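Local coordinates for mevalonate 3-kinase (Thermoplasma acidophilum, PDB 4RKS), which catalyses the ATP-dependent phosphorylation of mevalonate to mevalonate 3-phosphate in an alternative isoprenoid pathway of extreme acidophiles, at residues I56-R70 and M324-E337. Residues are numbered along the deposited sequence; the frame is centred on the assembly and turned at random.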
loop_
_atom_site.group_PDB
_atom_site.type_symbol
_atom_site.label_atom_id
_atom_site.label_comp_id
_atom_site.label_asym_id
_atom_site.label_seq_id
_atom_site.Cartn_x
_atom_site.Cartn_y
_atom_site.Cartn_z
ATOM N N ILE A 56 3.698 1.711 -5.096
ATOM C CA ILE A 56 2.762 1.708 -6.226
ATOM C C ILE A 56 1.404 1.191 -5.772
ATOM O O ILE A 56 1.341 0.338 -4.887
ATOM C CB ILE A 56 3.226 0.784 -7.374
ATOM C CG1 ILE A 56 3.720 -0.538 -6.784
ATOM C CG2 ILE A 56 4.263 1.444 -8.239
ATOM C CD1 ILE A 56 4.126 -1.576 -7.825
ATOM N N ALA A 57 0.327 1.686 -6.375
ATOM C CA ALA A 57 -0.983 1.054 -6.231
ATOM C C ALA A 57 -1.160 0.016 -7.343
ATOM O O ALA A 57 -0.724 0.237 -8.471
ATOM C CB ALA A 57 -2.092 2.080 -6.277
ATOM N N TYR A 58 -1.781 -1.118 -7.026
ATOM C CA TYR A 58 -2.004 -2.155 -8.038
ATOM C C TYR A 58 -3.442 -2.667 -8.009
ATOM O O TYR A 58 -4.173 -2.445 -7.037
ATOM C CB TYR A 58 -1.042 -3.326 -7.829
ATOM C CG TYR A 58 -1.385 -4.210 -6.626
ATOM C CD1 TYR A 58 -0.897 -3.914 -5.358
ATOM C CD2 TYR A 58 -2.188 -5.343 -6.770
ATOM C CE1 TYR A 58 -1.188 -4.713 -4.270
ATOM C CE2 TYR A 58 -2.502 -6.148 -5.679
ATOM C CZ TYR A 58 -1.995 -5.824 -4.430
ATOM O OH TYR A 58 -2.287 -6.601 -3.331
ATOM N N SER A 59 -3.840 -3.350 -9.082
ATOM C CA SER A 59 -5.039 -4.183 -9.060
ATOM C C SER A 59 -4.769 -5.312 -10.046
ATOM O O SER A 59 -3.614 -5.548 -10.380
ATOM C CB SER A 59 -6.295 -3.396 -9.438
ATOM O OG SER A 59 -7.478 -4.099 -9.083
ATOM N N ASP A 60 -5.812 -5.999 -10.516
ATOM C CA ASP A 60 -5.656 -6.856 -11.699
ATOM C C ASP A 60 -6.112 -6.053 -12.920
ATOM O O ASP A 60 -6.428 -4.874 -12.786
ATOM C CB ASP A 60 -6.422 -8.169 -11.548
ATOM C CG ASP A 60 -7.903 -7.962 -11.264
ATOM O OD1 ASP A 60 -8.437 -6.854 -11.524
ATOM O OD2 ASP A 60 -8.537 -8.923 -10.786
ATOM N N SER A 61 -6.156 -6.674 -14.097
ATOM C CA SER A 61 -6.445 -5.945 -15.337
ATOM C C SER A 61 -7.878 -5.430 -15.385
ATOM O O SER A 61 -8.168 -4.427 -16.061
ATOM C CB SER A 61 -6.167 -6.826 -16.572
ATOM O OG SER A 61 -6.624 -8.157 -16.370
ATOM N N CYS A 62 -8.762 -6.089 -14.640
ATOM C CA CYS A 62 -10.179 -5.733 -14.605
ATOM C C CYS A 62 -10.487 -4.692 -13.527
ATOM O O CYS A 62 -11.577 -4.125 -13.497
ATOM C CB CYS A 62 -11.036 -6.983 -14.376
ATOM S SG CYS A 62 -10.787 -8.279 -15.596
ATOM N N GLY A 63 -9.532 -4.459 -12.633
ATOM C CA GLY A 63 -9.749 -3.528 -11.535
ATOM C C GLY A 63 -10.544 -4.143 -10.391
ATOM O O GLY A 63 -11.061 -3.427 -9.532
ATOM N N SER A 64 -10.629 -5.474 -10.373
ATOM C CA SER A 64 -11.442 -6.177 -9.396
ATOM C C SER A 64 -10.799 -6.325 -8.011
ATOM O O SER A 64 -11.511 -6.552 -7.033
ATOM C CB SER A 64 -11.818 -7.570 -9.924
ATOM O OG SER A 64 -10.893 -8.571 -9.511
ATOM N N ILE A 65 -9.472 -6.244 -7.928
ATOM C CA ILE A 65 -8.802 -6.225 -6.625
ATOM C C ILE A 65 -8.898 -4.805 -6.061
ATOM O O ILE A 65 -8.327 -3.855 -6.617
ATOM C CB ILE A 65 -7.327 -6.672 -6.716
ATOM C CG1 ILE A 65 -7.223 -8.074 -7.346
ATOM C CG2 ILE A 65 -6.691 -6.702 -5.333
ATOM C CD1 ILE A 65 -5.822 -8.614 -7.318
ATOM N N ARG A 66 -9.632 -4.660 -4.962
ATOM C CA ARG A 66 -10.027 -3.331 -4.501
ATOM C C ARG A 66 -10.650 -3.357 -3.111
ATOM O O ARG A 66 -11.041 -4.426 -2.621
ATOM C CB ARG A 66 -11.032 -2.725 -5.460
ATOM C CG ARG A 66 -12.392 -3.412 -5.380
ATOM C CD ARG A 66 -13.161 -3.205 -6.668
ATOM N NE ARG A 66 -14.564 -3.577 -6.563
ATOM C CZ ARG A 66 -15.033 -4.815 -6.706
ATOM N NH1 ARG A 66 -14.208 -5.828 -6.943
ATOM N NH2 ARG A 66 -16.339 -5.039 -6.611
ATOM N N SER A 67 -10.751 -2.172 -2.495
ATOM C CA SER A 67 -11.553 -1.984 -1.290
ATOM C C SER A 67 -12.707 -0.998 -1.541
ATOM O O SER A 67 -12.485 0.119 -2.016
ATOM C CB SER A 67 -10.677 -1.496 -0.141
ATOM O OG SER A 67 -11.410 -1.488 1.072
ATOM N N GLU A 68 -13.935 -1.420 -1.235
ATOM C CA GLU A 68 -15.119 -0.551 -1.372
ATOM C C GLU A 68 -15.688 -0.125 -0.016
ATOM O O GLU A 68 -15.870 -0.937 0.894
ATOM C CB GLU A 68 -16.214 -1.231 -2.179
ATOM C CG GLU A 68 -15.809 -1.600 -3.602
ATOM C CD GLU A 68 -16.977 -2.152 -4.398
ATOM O OE1 GLU A 68 -18.010 -2.512 -3.781
ATOM O OE2 GLU A 68 -16.858 -2.222 -5.638
ATOM N N THR A 69 -15.989 1.160 0.086
ATOM C CA THR A 69 -16.352 1.793 1.344
ATOM C C THR A 69 -17.700 2.473 1.240
ATOM O O THR A 69 -18.034 3.028 0.200
ATOM C CB THR A 69 -15.288 2.828 1.750
ATOM O OG1 THR A 69 -14.164 2.138 2.274
ATOM C CG2 THR A 69 -15.814 3.810 2.805
ATOM N N ARG A 70 -18.469 2.425 2.326
ATOM C CA ARG A 70 -19.723 3.160 2.437
ATOM C C ARG A 70 -19.735 3.891 3.791
ATOM O O ARG A 70 -19.617 3.268 4.859
ATOM C CB ARG A 70 -20.914 2.199 2.290
ATOM C CG ARG A 70 -22.296 2.756 2.615
ATOM C CD ARG A 70 -22.854 3.666 1.540
ATOM N NE ARG A 70 -22.675 3.125 0.198
ATOM C CZ ARG A 70 -22.987 3.775 -0.922
ATOM N NH1 ARG A 70 -23.523 5.000 -0.874
ATOM N NH2 ARG A 70 -22.764 3.198 -2.096
ATOM N N MET A 324 -2.039 -12.050 -11.864
ATOM C CA MET A 324 -1.512 -11.075 -12.808
ATOM C C MET A 324 -1.960 -9.680 -12.381
ATOM O O MET A 324 -3.158 -9.396 -12.344
ATOM C CB MET A 324 -1.989 -11.384 -14.230
ATOM C CG MET A 324 -1.434 -10.452 -15.302
ATOM S SD MET A 324 0.329 -10.667 -15.631
ATOM C CE MET A 324 0.310 -12.256 -16.479
ATOM N N LEU A 325 -0.996 -8.817 -12.074
ATOM C CA LEU A 325 -1.278 -7.484 -11.539
ATOM C C LEU A 325 -0.829 -6.355 -12.468
ATOM O O LEU A 325 0.024 -6.544 -13.333
ATOM C CB LEU A 325 -0.595 -7.309 -10.178
ATOM C CG LEU A 325 -0.844 -8.354 -9.089
ATOM C CD1 LEU A 325 -0.056 -8.029 -7.820
ATOM C CD2 LEU A 325 -2.326 -8.464 -8.777
ATOM N N ARG A 326 -1.392 -5.167 -12.265
ATOM C CA ARG A 326 -0.954 -3.993 -13.003
ATOM C C ARG A 326 -1.013 -2.737 -12.128
ATOM O O ARG A 326 -1.742 -2.697 -11.137
ATOM C CB ARG A 326 -1.800 -3.798 -14.262
ATOM C CG ARG A 326 -3.269 -3.573 -14.008
ATOM C CD ARG A 326 -3.939 -2.934 -15.221
ATOM N NE ARG A 326 -3.619 -3.627 -16.467
ATOM C CZ ARG A 326 -4.206 -3.373 -17.634
ATOM N NH1 ARG A 326 -5.150 -2.443 -17.717
ATOM N NH2 ARG A 326 -3.853 -4.054 -18.718
ATOM N N ILE A 327 -0.251 -1.717 -12.506
ATOM C CA ILE A 327 -0.231 -0.450 -11.757
ATOM C C ILE A 327 -1.512 0.330 -12.035
ATOM O O ILE A 327 -1.877 0.484 -13.185
ATOM C CB ILE A 327 0.974 0.429 -12.138
ATOM C CG1 ILE A 327 2.294 -0.322 -11.940
ATOM C CG2 ILE A 327 0.942 1.767 -11.383
ATOM C CD1 ILE A 327 2.341 -1.153 -10.721
ATOM N N VAL A 328 -2.194 0.821 -11.001
ATOM C CA VAL A 328 -3.418 1.593 -11.219
ATOM C C VAL A 328 -3.383 2.956 -10.494
ATOM O O VAL A 328 -2.354 3.327 -9.901
ATOM C CB VAL A 328 -4.672 0.794 -10.790
ATOM C CG1 VAL A 328 -4.777 -0.515 -11.603
ATOM C CG2 VAL A 328 -4.654 0.489 -9.288
ATOM N N GLY A 329 -4.500 3.689 -10.554
ATOM C CA GLY A 329 -4.583 5.063 -10.054
ATOM C C GLY A 329 -5.050 5.177 -8.603
ATOM O O GLY A 329 -5.074 4.183 -7.872
ATOM N N GLY A 330 -5.443 6.388 -8.192
ATOM C CA GLY A 330 -5.776 6.666 -6.796
ATOM C C GLY A 330 -7.227 6.400 -6.406
ATOM O O GLY A 330 -8.020 5.949 -7.224
ATOM N N ALA A 331 -7.562 6.653 -5.140
ATOM C CA ALA A 331 -8.901 6.386 -4.608
ATOM C C ALA A 331 -9.941 7.270 -5.279
ATOM O O ALA A 331 -9.617 8.366 -5.741
ATOM C CB ALA A 331 -8.913 6.610 -3.097
ATOM N N TRP A 332 -11.194 6.818 -5.340
ATOM C CA TRP A 332 -12.215 7.632 -6.014
ATOM C C TRP A 332 -13.591 7.471 -5.386
ATOM O O TRP A 332 -13.875 6.479 -4.735
ATOM C CB TRP A 332 -12.268 7.308 -7.520
ATOM C CG TRP A 332 -12.442 5.836 -7.857
ATOM C CD1 TRP A 332 -11.463 4.885 -7.915
ATOM C CD2 TRP A 332 -13.662 5.179 -8.217
ATOM N NE1 TRP A 332 -12.006 3.667 -8.280
ATOM C CE2 TRP A 332 -13.351 3.828 -8.478
ATOM C CE3 TRP A 332 -14.988 5.607 -8.354
ATOM C CZ2 TRP A 332 -14.324 2.892 -8.845
ATOM C CZ3 TRP A 332 -15.946 4.686 -8.731
ATOM C CH2 TRP A 332 -15.610 3.339 -8.968
ATOM N N HIS A 333 -14.455 8.455 -5.578
ATOM C CA HIS A 333 -15.748 8.401 -4.914
ATOM C C HIS A 333 -16.915 8.302 -5.891
ATOM O O HIS A 333 -16.798 8.623 -7.085
ATOM C CB HIS A 333 -15.925 9.633 -4.006
ATOM C CG HIS A 333 -16.240 10.891 -4.753
ATOM N ND1 HIS A 333 -17.530 11.294 -5.026
ATOM C CD2 HIS A 333 -15.431 11.837 -5.285
ATOM C CE1 HIS A 333 -17.502 12.426 -5.706
ATOM N NE2 HIS A 333 -16.239 12.774 -5.883
ATOM N N ARG A 334 -18.051 7.850 -5.372
ATOM C CA ARG A 334 -19.307 7.871 -6.120
ATOM C C ARG A 334 -20.143 9.066 -5.679
ATOM O O ARG A 334 -19.910 9.628 -4.606
ATOM C CB ARG A 334 -20.082 6.571 -5.902
ATOM C CG ARG A 334 -19.336 5.338 -6.370
ATOM C CD ARG A 334 -19.980 4.082 -5.814
ATOM N NE ARG A 334 -19.211 2.886 -6.136
ATOM C CZ ARG A 334 -19.227 2.293 -7.326
ATOM N NH1 ARG A 334 -19.966 2.794 -8.308
ATOM N NH2 ARG A 334 -18.501 1.205 -7.535
ATOM N N ARG A 335 -21.094 9.472 -6.509
ATOM C CA ARG A 335 -22.035 10.519 -6.123
ATOM C C ARG A 335 -22.801 10.080 -4.871
ATOM O O ARG A 335 -23.250 8.938 -4.795
ATOM C CB ARG A 335 -23.010 10.828 -7.263
ATOM C CG ARG A 335 -22.341 11.315 -8.557
ATOM C CD ARG A 335 -23.342 11.605 -9.681
ATOM N NE ARG A 335 -23.860 10.386 -10.308
ATOM C CZ ARG A 335 -23.234 9.704 -11.267
ATOM N NH1 ARG A 335 -23.788 8.609 -11.771
ATOM N NH2 ARG A 335 -22.051 10.108 -11.719
ATOM N N PRO A 336 -22.935 10.982 -3.884
ATOM C CA PRO A 336 -23.672 10.722 -2.638
ATOM C C PRO A 336 -25.114 10.306 -2.931
ATOM O O PRO A 336 -25.664 10.754 -3.936
ATOM C CB PRO A 336 -23.640 12.071 -1.908
ATOM C CG PRO A 336 -22.548 12.834 -2.542
ATOM C CD PRO A 336 -22.405 12.350 -3.945
ATOM N N GLU A 337 -25.695 9.449 -2.090
ATOM C CA GLU A 337 -27.071 8.993 -2.255
ATOM C C GLU A 337 -28.003 9.755 -1.315
ATOM O O GLU A 337 -27.675 9.963 -0.147
ATOM C CB GLU A 337 -27.180 7.483 -2.000
ATOM C CG GLU A 337 -26.803 6.646 -3.202
ATOM C CD GLU A 337 -26.812 5.153 -2.938
ATOM O OE1 GLU A 337 -27.158 4.709 -1.806
ATOM O OE2 GLU A 337 -26.454 4.412 -3.880
HETATM O O HOH W 1 -15.996 0.053 -6.961
HETATM O O HOH W 2 -22.529 6.927 -3.347
#
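Ser59 and Arg326 form an antiparallel hydrogen-bonded pair: Ser59 N gives to Arg326 O at 3.0 Å, and Arg326 N returns to Ser59 O at 2.9 Å. Val328 N extends the ladder to Ala57 O (3.0 Å). Ser59, small and polar, spends its hydroxyl on its own segment, OG donating to Ile65 O at 2.6 Å, while the Asp60 carboxylate braces the type I turn from Asp60 to Gly63, OD1 and OD2 taking Ser64 N and OG just after it on their syn sides. Farther along, the segments face each other through charges and waters. Arg66 grips Glu68 OE2 with NE and NH2, and a water links that oxygen to Arg334, weakly on the arginine side; Arg70, whose NH1 bonds Ser24 OG, faces Glu337 OE1 across a long salt bridge (NH1, 3.8 Å) with no N-H aimed at it, and a water joins NH1 to Arg335 O.

Branched Leu325 serves two neighbours, CD1 lying obliquely against the Tyr58 ring (CD2, 3.6 Å) and CD2 against Ile65 CD1 (3.8 Å), while Ile56 and Ile327 cross nearly at right angles, their CD1 methyls unusually tight at 3.4 Å. On the outer side Arg326, bent at chi3 (49°), lays one guanidinium face over Ser61. Strand 321-327 thus sits between antiparallel neighbours 53-59 and 193-199, joining the chain's end to the N-terminal domain of this GHMP kinase.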